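Long-range contacts in TatD-related deoxyribonuclease (Thermotoga maritima, PDB 1J6O), which probably acts as a metal-dependent deoxyribonuclease of the TatD family, hydrolysing ester bonds in DNA: residues Q24-D28 against K226-P230; N46-N50 against I101-G105; F85-E90 against E124-L128; V98-G102 against L132-V137; E158-V162 against R261-K267. All blocks are in the same frame, centred on the assembly; numbering follows the deposited sequence.

Interaction 1: Q24-D28 against K226-P230; sequences QFDDD and KRNEP
R227 reaches across to Q24, F25 and D28, and so joins the loops that follow the last and the first strands of a TIM barrel through a salt-bridge network. Its side chain exemplifies an arginine whose outer half, from CD onward, makes the contact. CG lies anti to the backbone N (chi1 177°), so CB and CG carry the chain straight out from the 226-230 loop. CD then comes over one face of the F25 ring, offset toward the rim, in a CH-pi contact 4.1 Å from the ring centroid. A bend at chi3 (73°) lays the guanidinium over the CD1-CE1 rim of the same ring. The two planes are only 25° apart, and F25 CE1 sits over the centre of the guanidinium, with CE1 to NE at 3.5 Å. The stacked face leaves the in-plane N-H groups for oxygen partners. NH1 donates to Q24 O at 3.0 Å and to D28 OD1 at 2.8 Å. NH2 donates to D28 OD2 at 3.0 Å, which makes the grip on D28 end-on, one nitrogen to each oxygen. NH2 also bonds E229 OE2, which it meets from above the carboxylate plane. Both carboxylates therefore converge on one cation, which probably offsets their mutual repulsion. V32 of helix 29-34 packs on R227 and E229. The amide of N228 turns elsewhere, its ND2 bonding F217 O. Its backbone O, buried without a hydrogen-bond partner, faces the edge of F25, 3.3 Å from CZ.

Interaction 2: N46-N50 against I101-G105; sequences NVGVN and IGETG
The predicted metal centre at the C-terminal mouth of the TIM barrel is the setting in which E103 meets V47 and G48. The two segments belong to strands 41-47 and 98-107, which are not neighbours in the sheet because strand 67-71 runs between them. The contact therefore passes S70 of that strand, on which V47 packs. A single hydrogen bond links the backbones: E103 N donates to G48 O at 3.1 Å, and the N-H meets the carbonyl nearly head-on, with a C=O...N angle of 168°. Beside this bond lies the CG1 branch of V47, which stands opposite the backbone N (chi1 -166°) and so leans against the G102-E103 peptide. It lies 3.2 Å from E103 N and 3.6 Å from G102 O, while CB of E103 completes the packing at 3.9 Å from CG1. This peptide is cis, an unusual link at the corner where strand 98-107 changes direction. G102 O is also bonded by the hydroxyl of S70, so both the N-H and the C=O of the cis peptide have a polar partner. Beyond CG the E103 chain is extended, carrying the carboxylate to H17, whose NE2 bonds OE1, and to a weak bond from H164 NE2 to OE2. Backbone and valine thus hold the root of a predicted metal ligand, an arrangement consistent with the histidine- and carboxylate-lined metal site of TatD-type barrels.

Interaction 3: F85-E90 against E124-L128; sequences FIEHLE and EQIEL
L128 has CG anti to its backbone nitrogen (chi1 174°), which spreads its two methyls over I86, L89 and E90, while I86 is bent at chi2, which turns its CD1 toward E124. These torsions bring together two successive outer helices of the TIM barrel, 85-92 and 115-132. The short segments run in roughly the same direction, crossing at -36° with axes 10.5 Å apart at closest approach. L128 works as a two-pronged group: CD2 rests on L89 CB at 3.8 Å, and CD1 touches both E90 CB at 4.0 Å and I86 CG2 at 4.1 Å. I86 and L128 slide past each other in opposite directions. One turn earlier on helix 115-132, E124 O lies 3.5 Å from I86 CD1, which is also close to E124 CB. Q125 packs its CG and CD on F85 and L89, and its OE1 also touches L89 CD1. Its amide is held by V73 N at OE1 and by V121 O of its own helix at NE2. The fixed amide stands almost perpendicular to the F85 ring, at 88°. That ring presents its edge to the second helix, with CE2 3.9 Å from Q125 CG. Its CE1 lies 3.3 Å from E124 OE1, an oxygen that is also salt-bridged to R120.

Interaction 4: V98-G102 against L132-V137; sequences VVAIG and LNLPLV
I101 forms a parallel bridge with L136, bonded to P135 O and V137 N, and this is the main-chain bonding of a beta-alpha-beta crossover in which strands 98-107 and 136-141 lie parallel on either side of helix 115-132 in the sequence. I101 N donates to P135 O at 3.0 Å, and I101 O accepts from V137 N at 2.9 Å. One residue thus supplies both bonds, as a parallel bridge requires. Weaker CA-H...O contacts fill in around them, from L136 CA to I101 O and from G102 CA to V137 O, the latter at 3.5 Å.

Apolar packing divides between two faces. On the one carrying I101 and L136, L136 CD2 lies 4.2 Å from I101 CB, and helix 115-132 covers both through A129. L134 crosses I101 at about a right angle; its CG lies beside the backbone N (chi1 -72°), which sends CD1 to within 4.1 Å of I101 CG1. On the barrel side, A100 CB touches V137 CG2 at 3.8 Å, and F263 of helix 248-264 packs on both.

A third kind of contact sets carbon against oxygen: V99 O faces the proline ring, 3.2 Å from P135 CG, and is buried without a hydrogen-bond partner. The chemistry therefore implies a junction held by a few directional bonds inside an extensive hydrocarbon seam, which also buries that carbonyl.

Interaction 5: E158-V162 against R261-K267; sequences EKRGV and RIFLEVK
K159 and I262 bring the backbones closest, their CA atoms 6.1 Å apart, where the loop leading into strand 161-163 passes a wider pi-type turn at the end of helix 248-264. The chief side chain is K159, which bends at chi2 (-101°) so that its methylene groups pass over the last turn of the helix, CD lying 4.0 Å from I262 CA. A second bend, at chi4, turns NZ to the carbonyl of R261, and it donates to R261 O at 3.0 Å. A long salt bridge to E265 OE1, at 3.7 Å, adds weaker charge pairing. K267 comes back from the C-terminal end of the chain to a similar task: its NZ donates to I262 O and weakly to E265 O. Two lysines thus serve the carbonyls of one helix end, where the helix dipole would favour positive charge. That may ease the cost of holding K159 NZ and K267 NZ only 4.1 Å apart. Their aliphatic parts also touch, K267 CE lying 3.5 Å from K159 CG.

Deeper in, V162 provides the apolar half of the contact. Its CG2 meets F263 CZ at 3.8 Å and I262 CD1 at 4.0 Å. Strand 161-163 bonds through its backbone to L136 and V138 on one side and to L182 on the other, while F263 also packs on V45, V99 and A100, so the helix end packs against strands 41-47, 98-107 and 161-163.

Overall arrangement
All five contacts belong to one TIM barrel, whose parallel strands follow chain order. Interaction 1 ties the loops after the first and last strands, and interactions 2, 3 and 4 lie within the chain between its segments; the segments of interaction 5 alternate with those of interaction 1 along the chain, its centre about 28 Å away on the opposite side of the chain's centre. Interactions 2 and 4 share I101 and G102 of strand 98-107. Interaction 3 packs behind them through Q125 and L128, its centre about 10 Å from that of interaction 4. Interactions 4 and 5 join through backbone bonds between neighbouring strands 136-141 and 161-163. Together they link outer helices, wall and predicted metal site.

Interaction 1: Q24-D28 against K226-P230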
# COMPACT_ATOMS: atom_id res chain seq x y z
N GLN A 24 -9.19 14.98 -5.05
CA GLN A 24 -8.07 15.78 -5.53
C GLN A 24 -7.72 15.45 -7.00
O GLN A 24 -6.99 16.16 -7.65
CB GLN A 24 -6.82 15.58 -4.65
CG GLN A 24 -6.93 16.25 -3.28
CD GLN A 24 -7.66 15.41 -2.27
OE1 GLN A 24 -8.09 14.30 -2.57
NE2 GLN A 24 -7.80 15.93 -1.06
N PHE A 25 -8.28 14.38 -7.53
CA PHE A 25 -8.01 13.98 -8.91
C PHE A 25 -9.26 14.19 -9.79
O PHE A 25 -9.28 13.73 -10.92
CB PHE A 25 -7.66 12.50 -8.98
CG PHE A 25 -6.28 12.20 -8.50
CD1 PHE A 25 -5.17 12.54 -9.29
CD2 PHE A 25 -6.07 11.67 -7.23
CE1 PHE A 25 -3.85 12.35 -8.80
CE2 PHE A 25 -4.78 11.47 -6.73
CZ PHE A 25 -3.66 11.82 -7.51
N ASP A 26 -10.28 14.85 -9.25
CA ASP A 26 -11.50 15.06 -10.02
C ASP A 26 -11.35 15.77 -11.35
O ASP A 26 -12.05 15.45 -12.30
CB ASP A 26 -12.55 15.85 -9.21
CG ASP A 26 -13.24 15.02 -8.15
OD1 ASP A 26 -13.02 13.78 -8.10
OD2 ASP A 26 -14.01 15.61 -7.36
N ASP A 27 -10.44 16.72 -11.45
CA ASP A 27 -10.31 17.43 -12.72
C ASP A 27 -9.43 16.81 -13.79
O ASP A 27 -9.60 17.16 -14.97
CB ASP A 27 -9.79 18.86 -12.48
CG ASP A 27 -10.60 19.62 -11.44
OD1 ASP A 27 -11.85 19.63 -11.53
OD2 ASP A 27 -9.99 20.22 -10.53
N ASP A 28 -8.55 15.89 -13.42
CA ASP A 28 -7.65 15.27 -14.40
C ASP A 28 -7.29 13.79 -14.27
O ASP A 28 -6.28 13.33 -14.82
CB ASP A 28 -6.34 16.07 -14.44
CG ASP A 28 -5.51 15.93 -13.15
OD1 ASP A 28 -6.04 15.42 -12.13
OD2 ASP A 28 -4.32 16.34 -13.16
N LYS A 226 2.58 19.94 -3.07
CA LYS A 226 1.82 19.67 -4.29
C LYS A 226 1.11 18.34 -4.17
O LYS A 226 1.49 17.52 -3.34
CB LYS A 226 2.73 19.61 -5.52
CG LYS A 226 3.48 20.92 -5.83
CD LYS A 226 2.52 21.99 -6.37
CE LYS A 226 3.17 23.38 -6.39
NZ LYS A 226 4.54 23.39 -6.99
N ARG A 227 0.07 18.15 -4.98
CA ARG A 227 -0.69 16.90 -4.95
C ARG A 227 0.29 15.84 -5.44
O ARG A 227 1.00 16.07 -6.40
CB ARG A 227 -1.85 16.96 -5.94
CG ARG A 227 -2.65 15.68 -6.03
CD ARG A 227 -3.61 15.78 -7.17
NE ARG A 227 -2.89 15.67 -8.44
CZ ARG A 227 -3.47 15.75 -9.63
NH1 ARG A 227 -4.78 15.96 -9.69
NH2 ARG A 227 -2.74 15.62 -10.75
N ASN A 228 0.31 14.67 -4.81
CA ASN A 228 1.23 13.62 -5.25
C ASN A 228 0.49 12.78 -6.30
O ASN A 228 -0.74 12.79 -6.34
CB ASN A 228 1.57 12.75 -4.04
CG ASN A 228 2.76 11.82 -4.28
OD1 ASN A 228 3.46 11.93 -5.27
ND2 ASN A 228 2.98 10.91 -3.33
N GLU A 229 1.23 12.13 -7.19
CA GLU A 229 0.63 11.29 -8.23
C GLU A 229 1.67 10.25 -8.64
O GLU A 229 2.88 10.45 -8.40
CB GLU A 229 0.15 12.11 -9.42
CG GLU A 229 1.22 12.89 -10.13
CD GLU A 229 0.63 13.64 -11.30
OE1 GLU A 229 0.46 13.00 -12.36
OE2 GLU A 229 0.32 14.84 -11.13
N PRO A 230 1.23 9.14 -9.29
CA PRO A 230 2.11 8.05 -9.71
C PRO A 230 3.38 8.38 -10.46
O PRO A 230 4.41 7.79 -10.16
CB PRO A 230 1.18 7.16 -10.53
CG PRO A 230 -0.12 7.31 -9.79
CD PRO A 230 -0.17 8.83 -9.63

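Interaction 2: N46-N50 against I101-G105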
# COMPACT_ATOMS: atom_id res chain seq x y z
N ASN A 46 -5.00 0.50 -6.48
CA ASN A 46 -5.83 1.60 -5.95
C ASN A 46 -6.57 1.09 -4.72
O ASN A 46 -7.35 0.17 -4.78
CB ASN A 46 -6.78 2.06 -7.04
CG ASN A 46 -7.17 3.48 -6.85
OD1 ASN A 46 -6.36 4.39 -7.04
ND2 ASN A 46 -8.42 3.69 -6.46
N VAL A 47 -6.34 1.78 -3.62
CA VAL A 47 -6.88 1.44 -2.32
C VAL A 47 -8.07 2.19 -1.73
O VAL A 47 -8.05 3.41 -1.65
CB VAL A 47 -5.70 1.56 -1.30
CG1 VAL A 47 -6.07 0.91 -0.00
CG2 VAL A 47 -4.43 0.91 -1.88
N GLY A 48 -9.03 1.43 -1.23
CA GLY A 48 -10.23 2.03 -0.62
C GLY A 48 -10.02 2.24 0.87
O GLY A 48 -9.15 1.59 1.46
N VAL A 49 -10.77 3.17 1.49
CA VAL A 49 -10.59 3.40 2.93
C VAL A 49 -11.83 3.13 3.81
O VAL A 49 -11.78 3.25 5.04
CB VAL A 49 -10.02 4.82 3.24
CG1 VAL A 49 -8.61 4.94 2.60
CG2 VAL A 49 -10.94 5.92 2.72
N ASN A 50 -12.94 2.76 3.17
CA ASN A 50 -14.17 2.44 3.87
C ASN A 50 -15.09 1.80 2.85
O ASN A 50 -14.70 1.64 1.70
CB ASN A 50 -14.81 3.66 4.56
CG ASN A 50 -15.15 4.79 3.61
OD1 ASN A 50 -15.80 4.59 2.59
ND2 ASN A 50 -14.73 5.99 3.96
N ILE A 101 -6.88 -6.86 0.39
CA ILE A 101 -7.80 -6.39 1.41
C ILE A 101 -7.01 -5.31 2.15
O ILE A 101 -5.88 -5.56 2.63
CB ILE A 101 -8.22 -7.50 2.44
CG1 ILE A 101 -9.10 -8.56 1.78
CG2 ILE A 101 -9.03 -6.84 3.60
CD1 ILE A 101 -10.41 -8.03 1.22
N GLY A 102 -7.59 -4.11 2.21
CA GLY A 102 -6.97 -2.97 2.87
C GLY A 102 -7.49 -1.74 2.14
O GLY A 102 -8.08 -1.87 1.06
N GLU A 103 -7.20 -0.54 2.62
CA GLU A 103 -6.40 -0.28 3.81
C GLU A 103 -7.00 -0.74 5.14
O GLU A 103 -8.19 -0.55 5.40
CB GLU A 103 -6.11 1.24 3.85
CG GLU A 103 -4.76 1.58 4.41
CD GLU A 103 -4.35 3.02 4.13
OE1 GLU A 103 -4.64 3.56 3.04
OE2 GLU A 103 -3.72 3.61 5.03
N THR A 104 -6.18 -1.41 5.94
CA THR A 104 -6.63 -1.89 7.25
C THR A 104 -5.43 -1.85 8.18
O THR A 104 -4.28 -1.95 7.74
CB THR A 104 -7.23 -3.32 7.17
OG1 THR A 104 -7.71 -3.70 8.47
CG2 THR A 104 -6.22 -4.33 6.70
N GLY A 105 -5.66 -1.67 9.47
CA GLY A 105 -4.54 -1.63 10.38
C GLY A 105 -4.87 -0.88 11.65
O GLY A 105 -6.02 -0.89 12.09

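Interaction 3: F85-E90 against E124-L128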
# COMPACT_ATOMS: atom_id res chain seq x y z
N PHE A 85 -20.24 -5.34 7.52
CA PHE A 85 -19.13 -4.82 6.70
C PHE A 85 -18.19 -5.85 6.06
O PHE A 85 -17.73 -5.65 4.92
CB PHE A 85 -18.37 -3.73 7.48
CG PHE A 85 -17.11 -4.19 8.15
CD1 PHE A 85 -17.14 -4.66 9.46
CD2 PHE A 85 -15.89 -4.10 7.49
CE1 PHE A 85 -15.97 -5.03 10.12
CE2 PHE A 85 -14.71 -4.46 8.13
CZ PHE A 85 -14.74 -4.93 9.45
N ILE A 86 -17.93 -6.94 6.75
CA ILE A 86 -17.04 -7.95 6.19
C ILE A 86 -17.72 -8.64 5.00
O ILE A 86 -17.06 -8.96 4.00
CB ILE A 86 -16.65 -8.98 7.25
CG1 ILE A 86 -15.66 -8.37 8.24
CG2 ILE A 86 -16.01 -10.22 6.59
CD1 ILE A 86 -14.35 -7.95 7.61
N GLU A 87 -19.02 -8.87 5.10
CA GLU A 87 -19.76 -9.51 4.01
C GLU A 87 -19.76 -8.59 2.80
O GLU A 87 -19.69 -9.03 1.65
CB GLU A 87 -21.21 -9.77 4.41
CG GLU A 87 -21.43 -11.00 5.25
CD GLU A 87 -22.85 -11.52 5.08
OE1 GLU A 87 -23.81 -10.71 5.22
OE2 GLU A 87 -23.00 -12.73 4.81
N HIS A 88 -19.87 -7.30 3.08
CA HIS A 88 -19.88 -6.33 2.00
C HIS A 88 -18.51 -6.30 1.29
O HIS A 88 -18.45 -6.17 0.07
CB HIS A 88 -20.23 -4.97 2.57
CG HIS A 88 -20.81 -4.04 1.55
ND1 HIS A 88 -21.83 -3.17 1.84
CD2 HIS A 88 -20.47 -3.82 0.25
CE1 HIS A 88 -22.10 -2.44 0.76
NE2 HIS A 88 -21.29 -2.81 -0.21
N LEU A 89 -17.41 -6.40 2.05
CA LEU A 89 -16.08 -6.38 1.43
C LEU A 89 -15.90 -7.68 0.65
O LEU A 89 -15.34 -7.70 -0.46
CB LEU A 89 -14.97 -6.26 2.50
CG LEU A 89 -14.84 -4.93 3.24
CD1 LEU A 89 -13.78 -5.02 4.36
CD2 LEU A 89 -14.48 -3.83 2.22
N GLU A 90 -16.41 -8.77 1.21
CA GLU A 90 -16.31 -10.07 0.55
C GLU A 90 -17.05 -10.03 -0.79
O GLU A 90 -16.59 -10.63 -1.77
CB GLU A 90 -16.88 -11.16 1.45
CG GLU A 90 -16.86 -12.55 0.84
CD GLU A 90 -17.01 -13.60 1.90
OE1 GLU A 90 -17.76 -13.34 2.87
OE2 GLU A 90 -16.39 -14.67 1.77
N GLU A 124 -10.82 -8.56 12.00
CA GLU A 124 -11.81 -9.10 11.10
C GLU A 124 -11.40 -9.05 9.62
O GLU A 124 -11.78 -9.93 8.85
CB GLU A 124 -13.14 -8.40 11.34
CG GLU A 124 -13.54 -8.48 12.82
CD GLU A 124 -14.98 -8.11 13.12
OE1 GLU A 124 -15.44 -7.06 12.63
OE2 GLU A 124 -15.65 -8.85 13.88
N GLN A 125 -10.62 -8.05 9.24
CA GLN A 125 -10.20 -7.94 7.84
C GLN A 125 -9.04 -8.92 7.57
O GLN A 125 -8.92 -9.48 6.46
CB GLN A 125 -9.82 -6.51 7.52
CG GLN A 125 -11.06 -5.65 7.40
CD GLN A 125 -10.75 -4.20 7.12
OE1 GLN A 125 -10.53 -3.82 5.96
NE2 GLN A 125 -10.71 -3.39 8.16
N ILE A 126 -8.19 -9.12 8.58
CA ILE A 126 -7.08 -10.04 8.44
C ILE A 126 -7.75 -11.41 8.23
O ILE A 126 -7.32 -12.20 7.38
CB ILE A 126 -6.25 -10.09 9.74
CG1 ILE A 126 -5.44 -8.80 9.86
CG2 ILE A 126 -5.37 -11.33 9.76
CD1 ILE A 126 -4.74 -8.68 11.23
N GLU A 127 -8.79 -11.71 9.02
CA GLU A 127 -9.48 -13.00 8.87
C GLU A 127 -10.11 -13.15 7.50
O GLU A 127 -10.10 -14.25 6.91
CB GLU A 127 -10.52 -13.19 9.98
CG GLU A 127 -9.84 -13.20 11.33
CD GLU A 127 -10.78 -13.42 12.51
OE1 GLU A 127 -11.83 -12.75 12.60
OE2 GLU A 127 -10.43 -14.24 13.36
N LEU A 128 -10.66 -12.06 6.97
CA LEU A 128 -11.27 -12.14 5.65
C LEU A 128 -10.18 -12.40 4.58
O LEU A 128 -10.38 -13.20 3.67
CB LEU A 128 -12.00 -10.85 5.30
CG LEU A 128 -12.54 -10.79 3.87
CD1 LEU A 128 -13.62 -11.84 3.64
CD2 LEU A 128 -13.11 -9.41 3.61

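Interaction 4: V98-G102 against L132-V137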
# COMPACT_ATOMS: atom_id res chain seq x y z
N VAL A 98 -10.20 -6.98 -7.74
CA VAL A 98 -9.79 -6.85 -6.33
C VAL A 98 -8.64 -7.82 -6.06
O VAL A 98 -8.80 -9.06 -6.15
CB VAL A 98 -10.96 -7.12 -5.38
CG1 VAL A 98 -10.47 -7.12 -3.93
CG2 VAL A 98 -12.01 -6.02 -5.56
N VAL A 99 -7.48 -7.27 -5.71
CA VAL A 99 -6.30 -8.08 -5.47
C VAL A 99 -5.77 -8.04 -4.04
O VAL A 99 -4.74 -8.65 -3.73
CB VAL A 99 -5.15 -7.61 -6.41
CG1 VAL A 99 -5.58 -7.75 -7.88
CG2 VAL A 99 -4.85 -6.11 -6.16
N ALA A 100 -6.48 -7.35 -3.16
CA ALA A 100 -6.01 -7.27 -1.80
C ALA A 100 -7.10 -6.73 -0.92
O ALA A 100 -8.11 -6.25 -1.41
CB ALA A 100 -4.78 -6.31 -1.73
N ILE A 101 -6.88 -6.86 0.39
CA ILE A 101 -7.80 -6.39 1.41
C ILE A 101 -7.01 -5.31 2.15
O ILE A 101 -5.88 -5.56 2.63
CB ILE A 101 -8.22 -7.50 2.44
CG1 ILE A 101 -9.10 -8.56 1.78
CG2 ILE A 101 -9.03 -6.84 3.60
CD1 ILE A 101 -10.41 -8.03 1.22
N GLY A 102 -7.59 -4.11 2.21
CA GLY A 102 -6.97 -2.97 2.87
C GLY A 102 -7.49 -1.74 2.14
O GLY A 102 -8.08 -1.87 1.06
N LEU A 132 -10.09 -15.50 1.88
CA LEU A 132 -10.05 -15.30 0.43
C LEU A 132 -8.67 -15.51 -0.17
O LEU A 132 -8.52 -15.51 -1.40
CB LEU A 132 -10.56 -13.89 0.10
CG LEU A 132 -11.94 -13.46 0.66
CD1 LEU A 132 -12.24 -12.00 0.23
CD2 LEU A 132 -13.03 -14.41 0.16
N ASN A 133 -7.68 -15.68 0.69
CA ASN A 133 -6.32 -15.88 0.28
C ASN A 133 -5.79 -14.66 -0.49
O ASN A 133 -5.05 -14.79 -1.47
CB ASN A 133 -6.19 -17.13 -0.57
CG ASN A 133 -4.81 -17.69 -0.53
OD1 ASN A 133 -4.02 -17.36 0.37
ND2 ASN A 133 -4.49 -18.55 -1.49
N LEU A 134 -6.20 -13.47 -0.06
CA LEU A 134 -5.76 -12.22 -0.68
C LEU A 134 -4.74 -11.55 0.25
O LEU A 134 -4.84 -11.65 1.47
CB LEU A 134 -6.95 -11.26 -0.85
CG LEU A 134 -7.99 -11.58 -1.93
CD1 LEU A 134 -9.13 -10.55 -1.85
CD2 LEU A 134 -7.33 -11.58 -3.33
N PRO A 135 -3.72 -10.89 -0.32
CA PRO A 135 -2.69 -10.21 0.47
C PRO A 135 -3.31 -9.01 1.16
O PRO A 135 -4.34 -8.49 0.73
CB PRO A 135 -1.64 -9.84 -0.58
CG PRO A 135 -2.41 -9.64 -1.79
CD PRO A 135 -3.40 -10.81 -1.76
N LEU A 136 -2.70 -8.59 2.26
CA LEU A 136 -3.17 -7.46 3.01
C LEU A 136 -2.36 -6.21 2.72
O LEU A 136 -1.16 -6.30 2.49
CB LEU A 136 -3.07 -7.75 4.52
CG LEU A 136 -4.10 -8.74 5.07
CD1 LEU A 136 -3.52 -9.56 6.22
CD2 LEU A 136 -5.34 -7.95 5.50
N VAL A 137 -3.04 -5.06 2.69
CA VAL A 137 -2.42 -3.76 2.45
C VAL A 137 -2.63 -3.19 3.86
O VAL A 137 -3.72 -2.75 4.20
CB VAL A 137 -3.20 -2.97 1.38
CG1 VAL A 137 -2.82 -1.52 1.41
CG2 VAL A 137 -2.89 -3.57 0.01

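Interaction 5: E158-V162 against R261-K267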
# COMPACT_ATOMS: atom_id res chain seq x y z
N GLU A 158 -1.38 -16.72 2.25
CA GLU A 158 -0.10 -17.22 1.72
C GLU A 158 0.83 -16.04 1.47
O GLU A 158 1.94 -15.99 2.01
CB GLU A 158 -0.34 -17.98 0.40
CG GLU A 158 -1.11 -19.29 0.57
CD GLU A 158 -1.65 -19.83 -0.76
OE1 GLU A 158 -1.57 -19.12 -1.78
OE2 GLU A 158 -2.16 -20.97 -0.77
N LYS A 159 0.38 -15.12 0.64
CA LYS A 159 1.15 -13.92 0.32
C LYS A 159 0.64 -12.97 1.40
O LYS A 159 -0.45 -12.42 1.28
CB LYS A 159 0.74 -13.36 -1.05
CG LYS A 159 0.97 -14.29 -2.23
CD LYS A 159 2.23 -13.88 -2.99
CE LYS A 159 2.51 -14.81 -4.16
NZ LYS A 159 1.34 -14.88 -5.08
N ARG A 160 1.41 -12.78 2.46
CA ARG A 160 1.02 -11.90 3.56
C ARG A 160 0.59 -10.51 3.11
O ARG A 160 -0.52 -10.03 3.44
CB ARG A 160 2.16 -11.80 4.56
CG ARG A 160 2.74 -13.17 4.92
CD ARG A 160 2.51 -13.51 6.36
NE ARG A 160 3.11 -14.80 6.72
CZ ARG A 160 2.65 -15.98 6.31
NH1 ARG A 160 1.58 -16.05 5.52
NH2 ARG A 160 3.25 -17.08 6.71
N GLY A 161 1.47 -9.84 2.37
CA GLY A 161 1.13 -8.51 1.90
C GLY A 161 2.21 -7.46 2.07
O GLY A 161 3.42 -7.73 2.02
N VAL A 162 1.76 -6.23 2.31
CA VAL A 162 2.66 -5.12 2.48
C VAL A 162 2.29 -4.23 3.64
O VAL A 162 1.10 -3.99 3.87
CB VAL A 162 2.60 -4.22 1.23
CG1 VAL A 162 3.63 -3.16 1.30
CG2 VAL A 162 2.74 -5.09 -0.06
N ARG A 261 4.44 -10.25 -8.04
CA ARG A 261 4.27 -11.49 -7.31
C ARG A 261 3.20 -11.41 -6.23
O ARG A 261 2.37 -12.30 -6.09
CB ARG A 261 5.60 -11.90 -6.69
CG ARG A 261 5.56 -13.24 -5.98
CD ARG A 261 6.87 -13.53 -5.25
NE ARG A 261 7.05 -12.66 -4.09
CZ ARG A 261 7.99 -11.73 -4.01
NH1 ARG A 261 8.84 -11.53 -5.01
NH2 ARG A 261 8.08 -10.98 -2.91
N ILE A 262 3.22 -10.33 -5.47
CA ILE A 262 2.25 -10.17 -4.39
C ILE A 262 0.81 -9.97 -4.81
O ILE A 262 -0.10 -10.66 -4.35
CB ILE A 262 2.65 -8.97 -3.48
CG1 ILE A 262 3.92 -9.32 -2.70
CG2 ILE A 262 1.55 -8.65 -2.48
CD1 ILE A 262 4.51 -8.16 -1.92
N PHE A 263 0.61 -9.03 -5.71
CA PHE A 263 -0.72 -8.70 -6.18
C PHE A 263 -1.29 -9.36 -7.41
O PHE A 263 -2.50 -9.59 -7.47
CB PHE A 263 -0.76 -7.17 -6.38
CG PHE A 263 -0.48 -6.40 -5.11
CD1 PHE A 263 -1.44 -6.33 -4.12
CD2 PHE A 263 0.73 -5.75 -4.94
CE1 PHE A 263 -1.20 -5.60 -2.96
CE2 PHE A 263 1.00 -5.01 -3.78
CZ PHE A 263 0.03 -4.94 -2.78
N LEU A 264 -0.44 -9.69 -8.37
CA LEU A 264 -0.97 -10.30 -9.58
C LEU A 264 -0.92 -11.79 -9.79
O LEU A 264 -1.61 -12.30 -10.66
CB LEU A 264 -0.37 -9.61 -10.80
CG LEU A 264 -0.61 -8.10 -10.78
CD1 LEU A 264 -0.06 -7.46 -12.05
CD2 LEU A 264 -2.11 -7.81 -10.60
N GLU A 265 -0.10 -12.48 -9.03
CA GLU A 265 -0.02 -13.92 -9.22
C GLU A 265 -1.34 -14.57 -8.84
O GLU A 265 -1.96 -14.21 -7.84
CB GLU A 265 1.13 -14.50 -8.41
CG GLU A 265 1.86 -15.64 -9.13
CD GLU A 265 3.26 -15.86 -8.60
OE1 GLU A 265 3.42 -16.56 -7.57
OE2 GLU A 265 4.21 -15.34 -9.23
N VAL A 266 -1.79 -15.51 -9.67
CA VAL A 266 -3.05 -16.18 -9.40
C VAL A 266 -2.88 -16.96 -8.09
O VAL A 266 -1.94 -17.73 -7.93
CB VAL A 266 -3.41 -17.16 -10.55
CG1 VAL A 266 -4.74 -17.84 -10.25
CG2 VAL A 266 -3.51 -16.41 -11.86
N LYS A 267 -3.80 -16.75 -7.15
CA LYS A 267 -3.73 -17.44 -5.86
C LYS A 267 -4.82 -18.51 -5.70
O LYS A 267 -5.92 -18.37 -6.25
CB LYS A 267 -3.85 -16.43 -4.71
CG LYS A 267 -2.81 -15.31 -4.75
CD LYS A 267 -3.08 -14.25 -3.70
CE LYS A 267 -2.00 -13.17 -3.71
NZ LYS A 267 -1.92 -12.46 -5.02